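Muramidase (Trichobolus zukalii, PDB 6ZMV) probably hydrolyses the glycosidic bonds between N-acetylmuramic acid and N-acetylglucosamine in bacterial peptidoglycan, as a fungal lysozyme of glycoside hydrolase family 25. Local coordinates at residues I7-P12 with T38-S43; A17-S22 with D182-G187; D74-N79 with N121-L126; T101-G106 with W140-G145; Y130-T135 with T153-L158. All coordinates share one frame; numbering follows the deposited sequence. Where two conformers were deposited one is given.

Contact 1. Residues I7-P12 with T38-S43; sequences ISHYQP and TDPVFS
His-9 and Val-41 bury nearly equal surface here, and Asp-39 joins them by gripping the histidine twice. Its OD2 accepts from the backbone N of His-9 at 2.8 Å through the syn lone pair. The same oxygen also accepts from ND1 of His-9 at 3.0 Å; this second donor comes from well above the carboxylate plane, while OD2 itself lies in the plane of the imidazole. CG of His-9 sits between the backbone N and the carbonyl carbon (chi1 73°), which folds ND1 back beside its own amide. OD1 of Asp-39 caps Val-41 N at 2.9 Å in the turn leading into helix 42-51. Val-41 then fits against the opposing turn, CG2 on CA of His-9 at 3.6 Å and CG1 near O of Pro-12. Ser-8 O receives a further bond from His-45 of that helix. With both carboxylate oxygens engaged, the shared aspartate fixes the rotation of the imidazole and ties the loop that follows strand 2-7 of the family 25 barrel to the helix start.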
# COMPACT_ATOMS: atom_id res chain seq x y z
N ILE A 7 -0.36 0.48 -9.61
CA ILE A 7 -0.74 1.44 -10.68
C ILE A 7 -1.57 2.56 -10.10
O ILE A 7 -2.07 2.51 -8.95
CB ILE A 7 -1.53 0.72 -11.80
CG1 ILE A 7 -2.77 -0.03 -11.28
CG2 ILE A 7 -0.60 -0.22 -12.57
CD1 ILE A 7 -3.59 -0.74 -12.35
N SER A 8 -1.75 3.57 -10.92
CA SER A 8 -2.47 4.81 -10.59
C SER A 8 -2.95 5.43 -11.90
O SER A 8 -2.83 4.85 -12.96
CB SER A 8 -1.57 5.75 -9.84
OG SER A 8 -0.58 6.29 -10.70
N HIS A 9 -3.41 6.66 -11.81
CA HIS A 9 -3.79 7.40 -13.00
C HIS A 9 -2.60 7.64 -13.92
O HIS A 9 -2.83 7.96 -15.08
CB HIS A 9 -4.39 8.75 -12.59
CG HIS A 9 -3.43 9.71 -12.09
ND1 HIS A 9 -2.98 9.74 -10.79
CD2 HIS A 9 -2.82 10.69 -12.76
CE1 HIS A 9 -2.16 10.80 -10.67
NE2 HIS A 9 -2.02 11.33 -11.88
N TYR A 10 -1.37 7.47 -13.47
CA TYR A 10 -0.19 7.53 -14.37
C TYR A 10 -0.23 6.42 -15.43
O TYR A 10 0.47 6.54 -16.43
CB TYR A 10 1.11 7.48 -13.58
CG TYR A 10 1.44 8.78 -12.88
CD1 TYR A 10 1.68 9.96 -13.57
CD2 TYR A 10 1.60 8.83 -11.50
CE1 TYR A 10 2.09 11.12 -12.93
CE2 TYR A 10 2.03 9.97 -10.85
CZ TYR A 10 2.22 11.12 -11.56
OH TYR A 10 2.61 12.24 -10.89
N GLN A 11 -1.03 5.40 -15.22
CA GLN A 11 -1.33 4.32 -16.21
C GLN A 11 -2.80 4.44 -16.60
O GLN A 11 -3.67 3.76 -16.03
CB GLN A 11 -1.01 2.94 -15.62
CG GLN A 11 0.45 2.73 -15.34
CD GLN A 11 1.01 3.45 -14.15
OE1 GLN A 11 0.43 3.36 -13.05
NE2 GLN A 11 2.13 4.10 -14.32
N PRO A 12 -3.16 5.29 -17.58
CA PRO A 12 -4.58 5.45 -17.88
C PRO A 12 -5.25 4.21 -18.48
O PRO A 12 -6.44 4.10 -18.36
CB PRO A 12 -4.63 6.59 -18.90
CG PRO A 12 -3.20 6.84 -19.26
CD PRO A 12 -2.29 6.25 -18.25
N THR A 38 -9.10 12.26 -5.31
CA THR A 38 -9.42 10.87 -5.71
C THR A 38 -8.78 10.59 -7.07
O THR A 38 -8.82 11.41 -7.98
CB THR A 38 -10.92 10.64 -5.74
OG1 THR A 38 -11.53 11.52 -6.66
CG2 THR A 38 -11.56 10.73 -4.38
N ASP A 39 -8.13 9.45 -7.18
CA ASP A 39 -7.48 9.07 -8.44
C ASP A 39 -8.58 8.76 -9.45
O ASP A 39 -9.41 7.86 -9.24
CB ASP A 39 -6.53 7.94 -8.22
CG ASP A 39 -5.76 7.55 -9.45
OD1 ASP A 39 -6.44 7.18 -10.46
OD2 ASP A 39 -4.51 7.55 -9.39
N PRO A 40 -8.59 9.44 -10.64
CA PRO A 40 -9.72 9.27 -11.56
C PRO A 40 -9.81 7.92 -12.24
O PRO A 40 -10.85 7.61 -12.84
CB PRO A 40 -9.56 10.40 -12.52
CG PRO A 40 -8.13 10.75 -12.45
CD PRO A 40 -7.65 10.52 -11.04
N VAL A 41 -8.75 7.16 -12.16
CA VAL A 41 -8.71 5.84 -12.84
C VAL A 41 -8.96 4.71 -11.84
O VAL A 41 -8.97 3.51 -12.22
CB VAL A 41 -7.44 5.67 -13.68
CG1 VAL A 41 -7.51 4.50 -14.64
CG2 VAL A 41 -7.09 6.94 -14.43
N PHE A 42 -9.14 5.03 -10.56
CA PHE A 42 -9.28 3.97 -9.53
C PHE A 42 -10.34 2.97 -9.94
O PHE A 42 -10.11 1.75 -9.92
CB PHE A 42 -9.60 4.57 -8.16
CG PHE A 42 -9.95 3.51 -7.15
CD1 PHE A 42 -8.95 2.82 -6.50
CD2 PHE A 42 -11.29 3.16 -6.91
CE1 PHE A 42 -9.28 1.80 -5.63
CE2 PHE A 42 -11.60 2.12 -6.05
CZ PHE A 42 -10.60 1.48 -5.41
N SER A 43 -11.56 3.44 -10.25
CA SER A 43 -12.68 2.51 -10.49
C SER A 43 -12.40 1.70 -11.76
O SER A 43 -12.72 0.48 -11.83
CB SER A 43 -13.98 3.21 -10.56
OG SER A 43 -14.29 3.79 -9.31

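Contact 2. Residues A17-S22 with D182-G187; sequences AGAYNS and DKYAYG
Tyr-186 lays one face of its ring on the backbone of Ala-19, and this is the close-packed part of the contact. CA of Ala-19 lies over that face, 3.6 Å from CE2 of Tyr-186, and the methyl CB adds a CH-pi contact 4.3 Å from the ring centroid. The phenol end runs on beside Gly-18, where CZ of Tyr-186 comes within 3.4 Å of the glycine C; the lack of a side chain there permits this approach. Tyr-184 meets the helix differently, bringing its edge to Ala-19, with OH 3.7 Å from CB. Its CG stands opposite the backbone N (chi1 -176°), which sends the ring out toward the helix, and the ring also stacks on Phe-5. Toward solvent the fit slackens: OG of Ser-22 stays 3.7 Å from OH of Tyr-184 and bonds instead to O of Ala-19 in its own segment. Two tyrosines from the type I turn between strands 177-181 and 189-193 thus pack on helix 16-21, at the periphery of the family 25 barrel.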
# COMPACT_ATOMS: atom_id res chain seq x y z
N ALA A 17 -5.82 -8.42 -18.03
CA ALA A 17 -5.81 -9.85 -18.40
C ALA A 17 -4.43 -10.29 -18.86
O ALA A 17 -3.97 -11.40 -18.54
CB ALA A 17 -6.84 -10.15 -19.44
N GLY A 18 -3.76 -9.42 -19.61
CA GLY A 18 -2.39 -9.74 -20.03
C GLY A 18 -1.49 -9.85 -18.82
O GLY A 18 -0.65 -10.74 -18.76
N ALA A 19 -1.64 -8.96 -17.85
CA ALA A 19 -0.85 -9.02 -16.61
C ALA A 19 -1.10 -10.37 -15.92
O ALA A 19 -0.14 -11.07 -15.58
CB ALA A 19 -1.18 -7.85 -15.72
N TYR A 20 -2.36 -10.76 -15.73
CA TYR A 20 -2.70 -12.05 -15.10
C TYR A 20 -2.05 -13.19 -15.93
O TYR A 20 -1.40 -14.09 -15.37
CB TYR A 20 -4.22 -12.22 -15.01
CG TYR A 20 -4.60 -13.49 -14.32
CD1 TYR A 20 -4.59 -14.69 -15.03
CD2 TYR A 20 -4.89 -13.54 -12.97
CE1 TYR A 20 -4.90 -15.90 -14.41
CE2 TYR A 20 -5.22 -14.73 -12.34
CZ TYR A 20 -5.17 -15.93 -13.06
OH TYR A 20 -5.43 -17.12 -12.45
N ASN A 21 -2.21 -13.16 -17.23
CA ASN A 21 -1.75 -14.30 -18.04
C ASN A 21 -0.23 -14.39 -17.93
O ASN A 21 0.31 -15.49 -18.02
CB ASN A 21 -2.17 -14.18 -19.50
CG ASN A 21 -3.65 -14.35 -19.69
OD1 ASN A 21 -4.31 -14.97 -18.87
ND2 ASN A 21 -4.17 -13.83 -20.78
N SER A 22 0.47 -13.28 -17.76
CA SER A 22 1.94 -13.24 -17.60
C SER A 22 2.40 -13.66 -16.21
O SER A 22 3.61 -13.79 -16.02
CB SER A 22 2.48 -11.85 -17.92
OG SER A 22 2.32 -10.94 -16.80
N ASP A 182 10.38 0.16 -10.61
CA ASP A 182 9.36 1.14 -11.02
C ASP A 182 9.05 0.96 -12.50
O ASP A 182 8.65 1.94 -13.12
CB ASP A 182 9.76 2.56 -10.63
CG ASP A 182 11.06 3.06 -11.23
OD1 ASP A 182 11.68 2.30 -11.95
OD2 ASP A 182 11.43 4.23 -10.93
N LYS A 183 9.24 -0.25 -13.04
CA LYS A 183 9.23 -0.55 -14.51
C LYS A 183 8.41 -1.81 -14.82
O LYS A 183 8.85 -2.62 -15.62
CB LYS A 183 10.64 -0.76 -15.07
CG LYS A 183 11.60 0.40 -14.87
N TYR A 184 7.26 -2.01 -14.19
CA TYR A 184 6.44 -3.20 -14.52
C TYR A 184 6.03 -3.14 -16.01
O TYR A 184 5.61 -2.07 -16.51
CB TYR A 184 5.22 -3.27 -13.61
CG TYR A 184 4.41 -4.52 -13.84
CD1 TYR A 184 4.98 -5.75 -13.53
CD2 TYR A 184 3.11 -4.49 -14.30
CE1 TYR A 184 4.29 -6.90 -13.76
CE2 TYR A 184 2.39 -5.66 -14.47
CZ TYR A 184 2.99 -6.87 -14.21
OH TYR A 184 2.30 -8.05 -14.44
N ALA A 185 6.05 -4.27 -16.69
CA ALA A 185 5.85 -4.29 -18.16
C ALA A 185 4.51 -3.67 -18.60
O ALA A 185 4.44 -2.97 -19.59
CB ALA A 185 5.99 -5.68 -18.70
N TYR A 186 3.45 -3.87 -17.83
CA TYR A 186 2.10 -3.41 -18.21
C TYR A 186 1.85 -2.00 -17.72
O TYR A 186 0.80 -1.43 -18.00
CB TYR A 186 1.03 -4.35 -17.66
CG TYR A 186 0.98 -5.64 -18.42
CD1 TYR A 186 0.31 -5.73 -19.62
CD2 TYR A 186 1.73 -6.73 -18.02
CE1 TYR A 186 0.34 -6.87 -20.41
CE2 TYR A 186 1.74 -7.88 -18.77
CZ TYR A 186 1.09 -7.92 -19.99
OH TYR A 186 1.16 -9.06 -20.73
N GLY A 187 2.86 -1.41 -17.03
CA GLY A 187 2.75 -0.10 -16.45
C GLY A 187 2.85 -0.18 -14.95
O GLY A 187 2.43 -1.15 -14.29

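Contact 3. Residues D74-N79 with N121-L126; sequences DFFFKN and NRYKTL. With SO4 (sulfate ion), chain G.
Asp-74 and Arg-122 form a salt bridge in which one carboxylate oxygen does most of the work. In the conformer described, NE of Arg-122 gives a nearly straight bond to OD1 of Asp-74, 2.7 Å long, with OD1 in the guanidinium plane and approached on its syn side. The two planes are turned 49° from each other, and NH2 adds only weak bonds to OD1 and OD2. A bend in the arginine chain at chi2 (56°) brings NE round to the acid.

Leu-126 sets CB squarely over the centre of the Phe-77 ring, 3.7 Å from the centroid, while its CD1 reaches back to CB of Phe-77 and to OD1 of Asp-74. CE1 of Tyr-123 comes to the edge of that ring. Replacing Phe-77 by an alanine would probably open a gap under Leu-126 and leave its CB without the aromatic face it rests on. Phe-76 and Tyr-123 have nearly parallel rings slid well apart, meeting at CE2 and CE1, 3.6 Å from each other.

The short helical segments cross at -37° with axes 9.9 Å apart. Lys-124 NZ bonds to a sulfate, probably from crystallisation. Beyond the interface, OH of Tyr-123 bonds to Gly-81 O and Gly-92 N, at the approach to strand 93-95, and Phe-76 reaches strand 26-33, so helices 69-78 and 109-127 pack side by side over the outside of the barrel strands.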
# COMPACT_ATOMS: atom_id res chain seq x y z
N ASP A 74 -10.44 8.22 6.87
CA ASP A 74 -11.88 8.27 6.54
C ASP A 74 -12.02 8.48 5.03
O ASP A 74 -12.85 7.84 4.36
CB ASP A 74 -12.54 9.46 7.24
CG ASP A 74 -12.85 9.24 8.69
OD1 ASP A 74 -12.77 8.11 9.14
OD2 ASP A 74 -13.15 10.25 9.37
N PHE A 75 -11.25 9.42 4.48
CA PHE A 75 -11.32 9.78 3.06
C PHE A 75 -10.95 8.58 2.19
O PHE A 75 -11.64 8.26 1.23
CB PHE A 75 -10.45 11.01 2.82
CG PHE A 75 -10.47 11.47 1.40
CD1 PHE A 75 -11.64 11.94 0.81
CD2 PHE A 75 -9.29 11.57 0.68
CE1 PHE A 75 -11.61 12.39 -0.49
CE2 PHE A 75 -9.28 11.97 -0.64
CZ PHE A 75 -10.44 12.37 -1.22
N PHE A 76 -9.86 7.93 2.52
CA PHE A 76 -9.42 6.71 1.80
C PHE A 76 -10.52 5.64 1.83
O PHE A 76 -10.87 5.06 0.83
CB PHE A 76 -8.14 6.21 2.42
CG PHE A 76 -7.63 4.89 1.92
CD1 PHE A 76 -7.47 4.64 0.58
CD2 PHE A 76 -7.29 3.92 2.83
CE1 PHE A 76 -6.95 3.44 0.15
CE2 PHE A 76 -6.74 2.70 2.41
CZ PHE A 76 -6.55 2.50 1.05
N PHE A 77 -11.01 5.38 3.04
CA PHE A 77 -11.97 4.29 3.24
C PHE A 77 -13.22 4.52 2.41
O PHE A 77 -13.73 3.51 1.85
CB PHE A 77 -12.28 4.18 4.73
CG PHE A 77 -13.27 3.09 5.04
CD1 PHE A 77 -12.86 1.75 5.02
CD2 PHE A 77 -14.61 3.39 5.28
CE1 PHE A 77 -13.78 0.75 5.29
CE2 PHE A 77 -15.51 2.41 5.61
CZ PHE A 77 -15.09 1.09 5.57
N LYS A 78 -13.66 5.76 2.34
CA LYS A 78 -14.92 6.14 1.63
C LYS A 78 -14.72 6.09 0.12
O LYS A 78 -15.68 6.13 -0.60
CB LYS A 78 -15.42 7.50 2.11
CG LYS A 78 -15.97 7.43 3.52
CD LYS A 78 -16.15 8.80 4.20
N ASN A 79 -13.48 6.08 -0.37
CA ASN A 79 -13.18 6.33 -1.81
C ASN A 79 -12.29 5.22 -2.39
O ASN A 79 -11.41 5.50 -3.21
CB ASN A 79 -12.56 7.71 -2.01
CG ASN A 79 -13.62 8.78 -1.78
OD1 ASN A 79 -14.49 8.97 -2.62
ND2 ASN A 79 -13.55 9.43 -0.65
N ASN A 121 -5.19 3.11 13.13
CA ASN A 121 -6.26 2.71 14.04
C ASN A 121 -7.59 3.14 13.48
O ASN A 121 -8.57 2.39 13.62
CB ASN A 121 -6.00 3.26 15.44
CG ASN A 121 -4.91 2.47 16.14
OD1 ASN A 121 -5.08 1.28 16.41
ND2 ASN A 121 -3.78 3.10 16.40
N ARG A 122 -7.72 4.31 12.87
CA ARG A 122 -8.99 4.68 12.22
C ARG A 122 -9.35 3.67 11.14
O ARG A 122 -10.52 3.21 11.07
CB ARG A 122 -8.89 6.07 11.63
CG ARG A 122 -10.21 6.63 11.17
CD ARG A 122 -11.27 6.67 12.24
NE ARG A 122 -12.41 7.41 11.75
CZ ARG A 122 -13.32 7.95 12.53
NH1 ARG A 122 -13.28 7.81 13.84
NH2 ARG A 122 -14.31 8.60 11.97
N TYR A 123 -8.38 3.28 10.31
CA TYR A 123 -8.64 2.28 9.26
C TYR A 123 -9.09 0.95 9.86
O TYR A 123 -10.02 0.31 9.30
CB TYR A 123 -7.41 2.15 8.35
CG TYR A 123 -7.70 1.26 7.16
CD1 TYR A 123 -8.27 1.81 6.03
CD2 TYR A 123 -7.45 -0.12 7.22
CE1 TYR A 123 -8.62 0.99 4.98
CE2 TYR A 123 -7.78 -0.93 6.15
CZ TYR A 123 -8.41 -0.38 5.03
OH TYR A 123 -8.68 -1.21 3.93
N LYS A 124 -8.47 0.53 10.95
CA LYS A 124 -8.85 -0.69 11.64
C LYS A 124 -10.30 -0.66 12.09
O LYS A 124 -11.01 -1.65 11.88
CB LYS A 124 -7.90 -0.91 12.82
CG LYS A 124 -8.22 -2.00 13.83
CD LYS A 124 -8.03 -3.35 13.34
CE LYS A 124 -8.21 -4.34 14.46
NZ LYS A 124 -8.30 -5.72 13.91
N THR A 125 -10.75 0.42 12.73
CA THR A 125 -12.15 0.43 13.18
C THR A 125 -13.09 0.47 12.00
O THR A 125 -14.17 -0.12 12.08
CB THR A 125 -12.43 1.52 14.21
OG1 THR A 125 -13.65 1.16 14.85
CG2 THR A 125 -12.48 2.91 13.62
N LEU A 126 -12.73 1.17 10.91
CA LEU A 126 -13.67 1.30 9.76
C LEU A 126 -13.76 -0.03 9.00
O LEU A 126 -14.90 -0.42 8.61
CB LEU A 126 -13.13 2.38 8.83
CG LEU A 126 -13.24 3.79 9.36
CD1 LEU A 126 -12.53 4.75 8.41
CD2 LEU A 126 -14.69 4.21 9.61
S SO4 G . -5.96 -7.79 11.40
O1 SO4 G . -6.22 -6.47 11.93
O2 SO4 G . -5.35 -7.54 10.13
O3 SO4 G . -5.01 -8.43 12.28
O4 SO4 G . -7.16 -8.58 11.23

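Contact 4. Residues T101-G106 with W140-G145; sequences TSSCHG and WVECTG
Cys-104, in the type I turn from Ser-102 to His-105, comes opposite Cys-143 in the last turn of helix 137-144, their CA atoms 5.3 Å apart. The two sulfurs are joined in a disulfide, SG to SG 2.0 Å, with a chi3 of -80°. Each SG lies opposite its own carbonyl carbon and beside its backbone N, which turns it toward the other segment (chi1 -56° at Cys-104, -67° at Cys-143). The bridge is flanked by Glu-142, whose extended chain passes its CG 4.0 Å from SG of Cys-104 and carries the carboxylate on toward Ser-103. There a water spans the two side chains, lying 2.6 Å from OG of Ser-103 and donating to OE2 of Glu-142 at 2.5 Å. Ser-103 is further fixed through its carbonyl O, which accepts from the indole NE1 of Trp-139. These links pin the loop after strand 93-95 to the helix that follows strand 132-136: a disulfide cross-link between successive beta-alpha units of a TIM-barrel-type fold.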
# COMPACT_ATOMS: atom_id res chain seq x y z
N THR A 101 8.50 19.10 -0.19
CA THR A 101 9.48 20.15 0.22
C THR A 101 10.48 19.61 1.23
O THR A 101 11.47 20.29 1.49
CB THR A 101 8.78 21.38 0.81
OG1 THR A 101 7.94 21.12 1.95
CG2 THR A 101 7.95 22.07 -0.26
N SER A 102 10.22 18.48 1.86
CA SER A 102 11.11 17.89 2.87
C SER A 102 10.69 16.45 3.08
O SER A 102 9.48 16.07 3.01
CB SER A 102 11.16 18.63 4.18
OG SER A 102 10.00 18.43 4.93
N SER A 103 11.66 15.68 3.50
CA SER A 103 11.49 14.22 3.49
C SER A 103 10.29 13.83 4.35
O SER A 103 9.48 12.97 3.94
CB SER A 103 12.72 13.53 3.95
OG SER A 103 13.80 13.80 3.07
N CYS A 104 10.22 14.40 5.55
CA CYS A 104 9.24 13.96 6.55
C CYS A 104 8.05 14.92 6.67
O CYS A 104 7.36 14.90 7.69
CB CYS A 104 10.00 13.76 7.85
SG CYS A 104 11.40 12.60 7.69
N HIS A 105 7.82 15.75 5.65
CA HIS A 105 6.61 16.59 5.55
C HIS A 105 6.52 17.62 6.70
O HIS A 105 5.43 18.14 6.94
CB HIS A 105 5.33 15.74 5.52
CG HIS A 105 5.31 14.77 4.38
ND1 HIS A 105 4.44 14.91 3.33
CD2 HIS A 105 5.97 13.59 4.19
CE1 HIS A 105 4.57 13.87 2.53
NE2 HIS A 105 5.54 13.09 2.98
N GLY A 106 7.64 17.93 7.32
CA GLY A 106 7.70 18.92 8.39
C GLY A 106 7.34 18.39 9.75
O GLY A 106 7.28 19.17 10.71
N TRP A 140 11.64 5.30 6.53
CA TRP A 140 11.10 4.86 7.86
C TRP A 140 12.10 5.21 8.96
O TRP A 140 11.71 5.65 10.04
CB TRP A 140 10.82 3.35 7.80
CG TRP A 140 10.01 2.88 8.96
CD1 TRP A 140 10.40 2.34 10.13
CD2 TRP A 140 8.59 3.14 9.11
NE1 TRP A 140 9.33 2.19 10.97
CE2 TRP A 140 8.23 2.69 10.37
CE3 TRP A 140 7.61 3.68 8.28
CZ2 TRP A 140 6.92 2.77 10.84
CZ3 TRP A 140 6.31 3.75 8.73
CH2 TRP A 140 6.00 3.33 9.99
N VAL A 141 13.39 4.95 8.70
CA VAL A 141 14.39 5.20 9.73
C VAL A 141 14.37 6.69 10.11
O VAL A 141 14.23 7.04 11.31
CB VAL A 141 15.77 4.75 9.30
CG1 VAL A 141 16.85 5.26 10.24
CG2 VAL A 141 15.86 3.25 9.11
N GLU A 142 14.51 7.58 9.14
CA GLU A 142 14.62 9.03 9.49
C GLU A 142 13.28 9.59 9.96
O GLU A 142 13.25 10.34 10.90
CB GLU A 142 15.04 9.81 8.26
CG GLU A 142 15.06 11.31 8.46
CD GLU A 142 15.57 12.14 7.32
OE1 GLU A 142 15.77 13.33 7.56
OE2 GLU A 142 15.55 11.67 6.16
N CYS A 143 12.18 9.22 9.33
CA CYS A 143 10.93 9.96 9.52
C CYS A 143 10.15 9.44 10.73
O CYS A 143 9.32 10.16 11.29
CB CYS A 143 10.05 9.95 8.27
SG CYS A 143 10.80 10.85 6.90
N THR A 144 10.41 8.23 11.18
CA THR A 144 9.70 7.65 12.34
C THR A 144 10.71 7.35 13.47
O THR A 144 10.24 6.87 14.51
CB THR A 144 8.89 6.39 12.01
OG1 THR A 144 9.75 5.26 11.87
CG2 THR A 144 7.99 6.55 10.80
N GLY A 145 12.04 7.56 13.28
CA GLY A 145 12.99 7.08 14.28
C GLY A 145 13.13 5.57 14.26
O GLY A 145 13.42 4.97 15.27
O HOH W 1 16.06 12.94 4.06

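Contact 5. Residues Y130-T135 with T153-L158; sequences YPMIYT and TCPLVL. With SO4 (sulfate ion), chain G.
Ile-133 N donates to Pro-155 O at 2.8 Å, Val-157 N returns an almost straight bond of 2.8 Å to Ile-133 O, and Thr-135 N donates to Val-157 O at 3.0 Å. Ahead of the first strand, a sulfate held also by Lys-124 accepts from Tyr-130 N. The strands run parallel, and helix 137-144 links them as a beta-alpha-beta crossover of the barrel. Ile-133 and Thr-135 turn to one side of the sheet, under Trp-140 of that helix; Tyr-134 and Val-157 turn to the other, where CD2 of Tyr-134 touches CG1 of Val-157 at 3.8 Å, and OH of Tyr-134 bonds to Gln-179 and a glycerol. Met-132 bends at chi3 (-69°) and lays CB, SD and CE round CG2 of Val-157. Before the strands begin, Thr-153 puts CB over one face of the Tyr-130 ring, 3.7 Å from the centroid, and SG of Cys-154 approaches the ring obliquely. A serine in place of Tyr-130 would probably leave the Thr-153 CB and CG2 without the ring they pack on. CB of Cys-154 meets CD1 of Ile-133 at 3.8 Å and lies 3.2 Å from O of Pro-131, a buried carbonyl without a hydrogen-bond partner.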
# COMPACT_ATOMS: atom_id res chain seq x y z
N TYR A 130 -6.17 -3.98 10.18
CA TYR A 130 -5.08 -3.03 9.99
C TYR A 130 -4.72 -2.89 8.52
O TYR A 130 -4.73 -3.87 7.76
CB TYR A 130 -3.87 -3.45 10.82
CG TYR A 130 -4.08 -3.22 12.31
CD1 TYR A 130 -4.08 -1.93 12.81
CD2 TYR A 130 -4.20 -4.28 13.18
CE1 TYR A 130 -4.25 -1.68 14.15
CE2 TYR A 130 -4.35 -4.03 14.54
CZ TYR A 130 -4.39 -2.73 15.03
OH TYR A 130 -4.51 -2.41 16.37
N PRO A 131 -4.30 -1.69 8.09
CA PRO A 131 -3.81 -1.49 6.75
C PRO A 131 -2.39 -2.02 6.64
O PRO A 131 -1.67 -2.19 7.62
CB PRO A 131 -3.83 0.01 6.58
CG PRO A 131 -3.51 0.51 7.99
CD PRO A 131 -4.16 -0.48 8.93
N MET A 132 -1.97 -2.18 5.40
CA MET A 132 -0.53 -2.34 5.10
C MET A 132 0.13 -0.96 5.13
O MET A 132 -0.54 0.06 4.84
CB MET A 132 -0.34 -2.98 3.72
CG MET A 132 -1.20 -4.22 3.52
SD MET A 132 -0.73 -5.30 2.20
CE MET A 132 -1.16 -4.25 0.81
N ILE A 133 1.42 -0.93 5.42
CA ILE A 133 2.24 0.31 5.38
C ILE A 133 3.29 0.14 4.32
O ILE A 133 4.11 -0.81 4.44
CB ILE A 133 2.83 0.66 6.74
CG1 ILE A 133 1.71 0.98 7.73
CG2 ILE A 133 3.81 1.80 6.60
CD1 ILE A 133 2.23 1.14 9.17
N TYR A 134 3.35 1.05 3.37
CA TYR A 134 4.40 1.13 2.34
C TYR A 134 5.42 2.14 2.76
O TYR A 134 5.07 3.29 3.14
CB TYR A 134 3.78 1.53 0.99
CG TYR A 134 4.78 1.87 -0.08
CD1 TYR A 134 5.33 3.13 -0.16
CD2 TYR A 134 5.12 0.96 -1.06
CE1 TYR A 134 6.21 3.46 -1.17
CE2 TYR A 134 6.02 1.28 -2.06
CZ TYR A 134 6.58 2.53 -2.12
OH TYR A 134 7.43 2.86 -3.14
N THR A 135 6.67 1.77 2.66
CA THR A 135 7.79 2.68 2.94
C THR A 135 9.04 2.17 2.28
O THR A 135 9.21 0.95 2.08
CB THR A 135 8.00 2.84 4.48
OG1 THR A 135 8.97 3.84 4.78
CG2 THR A 135 8.33 1.54 5.19
N THR A 153 1.26 -5.49 13.75
CA THR A 153 -0.12 -5.25 13.34
C THR A 153 -0.29 -4.96 11.85
O THR A 153 -1.24 -5.48 11.28
CB THR A 153 -0.71 -4.10 14.14
OG1 THR A 153 0.13 -2.96 14.10
CG2 THR A 153 -0.97 -4.52 15.58
N CYS A 154 0.58 -4.17 11.25
CA CYS A 154 0.41 -3.71 9.88
C CYS A 154 1.38 -4.38 8.96
O CYS A 154 2.60 -4.25 9.15
CB CYS A 154 0.64 -2.21 9.85
SG CYS A 154 -0.51 -1.23 10.84
N PRO A 155 0.93 -5.12 7.93
CA PRO A 155 1.88 -5.73 6.99
C PRO A 155 2.75 -4.67 6.32
O PRO A 155 2.25 -3.60 5.96
CB PRO A 155 1.01 -6.38 5.94
CG PRO A 155 -0.26 -6.72 6.74
CD PRO A 155 -0.45 -5.52 7.64
N LEU A 156 4.04 -4.97 6.19
CA LEU A 156 5.02 -4.06 5.57
C LEU A 156 5.10 -4.30 4.08
O LEU A 156 5.34 -5.43 3.62
CB LEU A 156 6.38 -4.27 6.23
CG LEU A 156 7.55 -3.56 5.60
CD1 LEU A 156 7.41 -2.04 5.70
CD2 LEU A 156 8.85 -4.01 6.19
N VAL A 157 4.96 -3.22 3.31
CA VAL A 157 5.28 -3.19 1.87
C VAL A 157 6.56 -2.37 1.74
O VAL A 157 6.55 -1.17 2.02
CB VAL A 157 4.14 -2.65 1.02
CG1 VAL A 157 4.48 -2.73 -0.45
CG2 VAL A 157 2.83 -3.39 1.34
N LEU A 158 7.67 -3.03 1.46
CA LEU A 158 8.99 -2.41 1.48
C LEU A 158 9.46 -2.13 0.06
O LEU A 158 9.52 -3.04 -0.77
CB LEU A 158 9.96 -3.33 2.17
CG LEU A 158 11.37 -2.81 2.41
CD1 LEU A 158 11.40 -1.50 3.17
CD2 LEU A 158 12.20 -3.85 3.14
S SO4 G . -5.96 -7.79 11.40
O1 SO4 G . -6.22 -6.47 11.93
O2 SO4 G . -5.35 -7.54 10.13
O3 SO4 G . -5.01 -8.43 12.28
O4 SO4 G . -7.16 -8.58 11.23

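In the fold
Contact 5 is the core member, a parallel strand pair held by backbone bonds and apolar side chains, its centre about 7 Å from that of the chain. The centres of the others lie about 14 to 18 Å from the chain centre; contact 2 is a surface contact, and 1, 3 and 4 are partly buried. Their chemistry is more individual: a shared carboxylate in contact 1, tyrosine rings in contact 2, a salt bridge beside aromatic packing in contact 3 and a disulfide in contact 4. Contacts 3 and 5 touch where helix 109-127 leads into strand 132-136, sharing the sulfate. Contact 4 meets contact 5 through Trp-140. Contact 1 touches contacts 2 and 3, which oppose each other across the chain's centre.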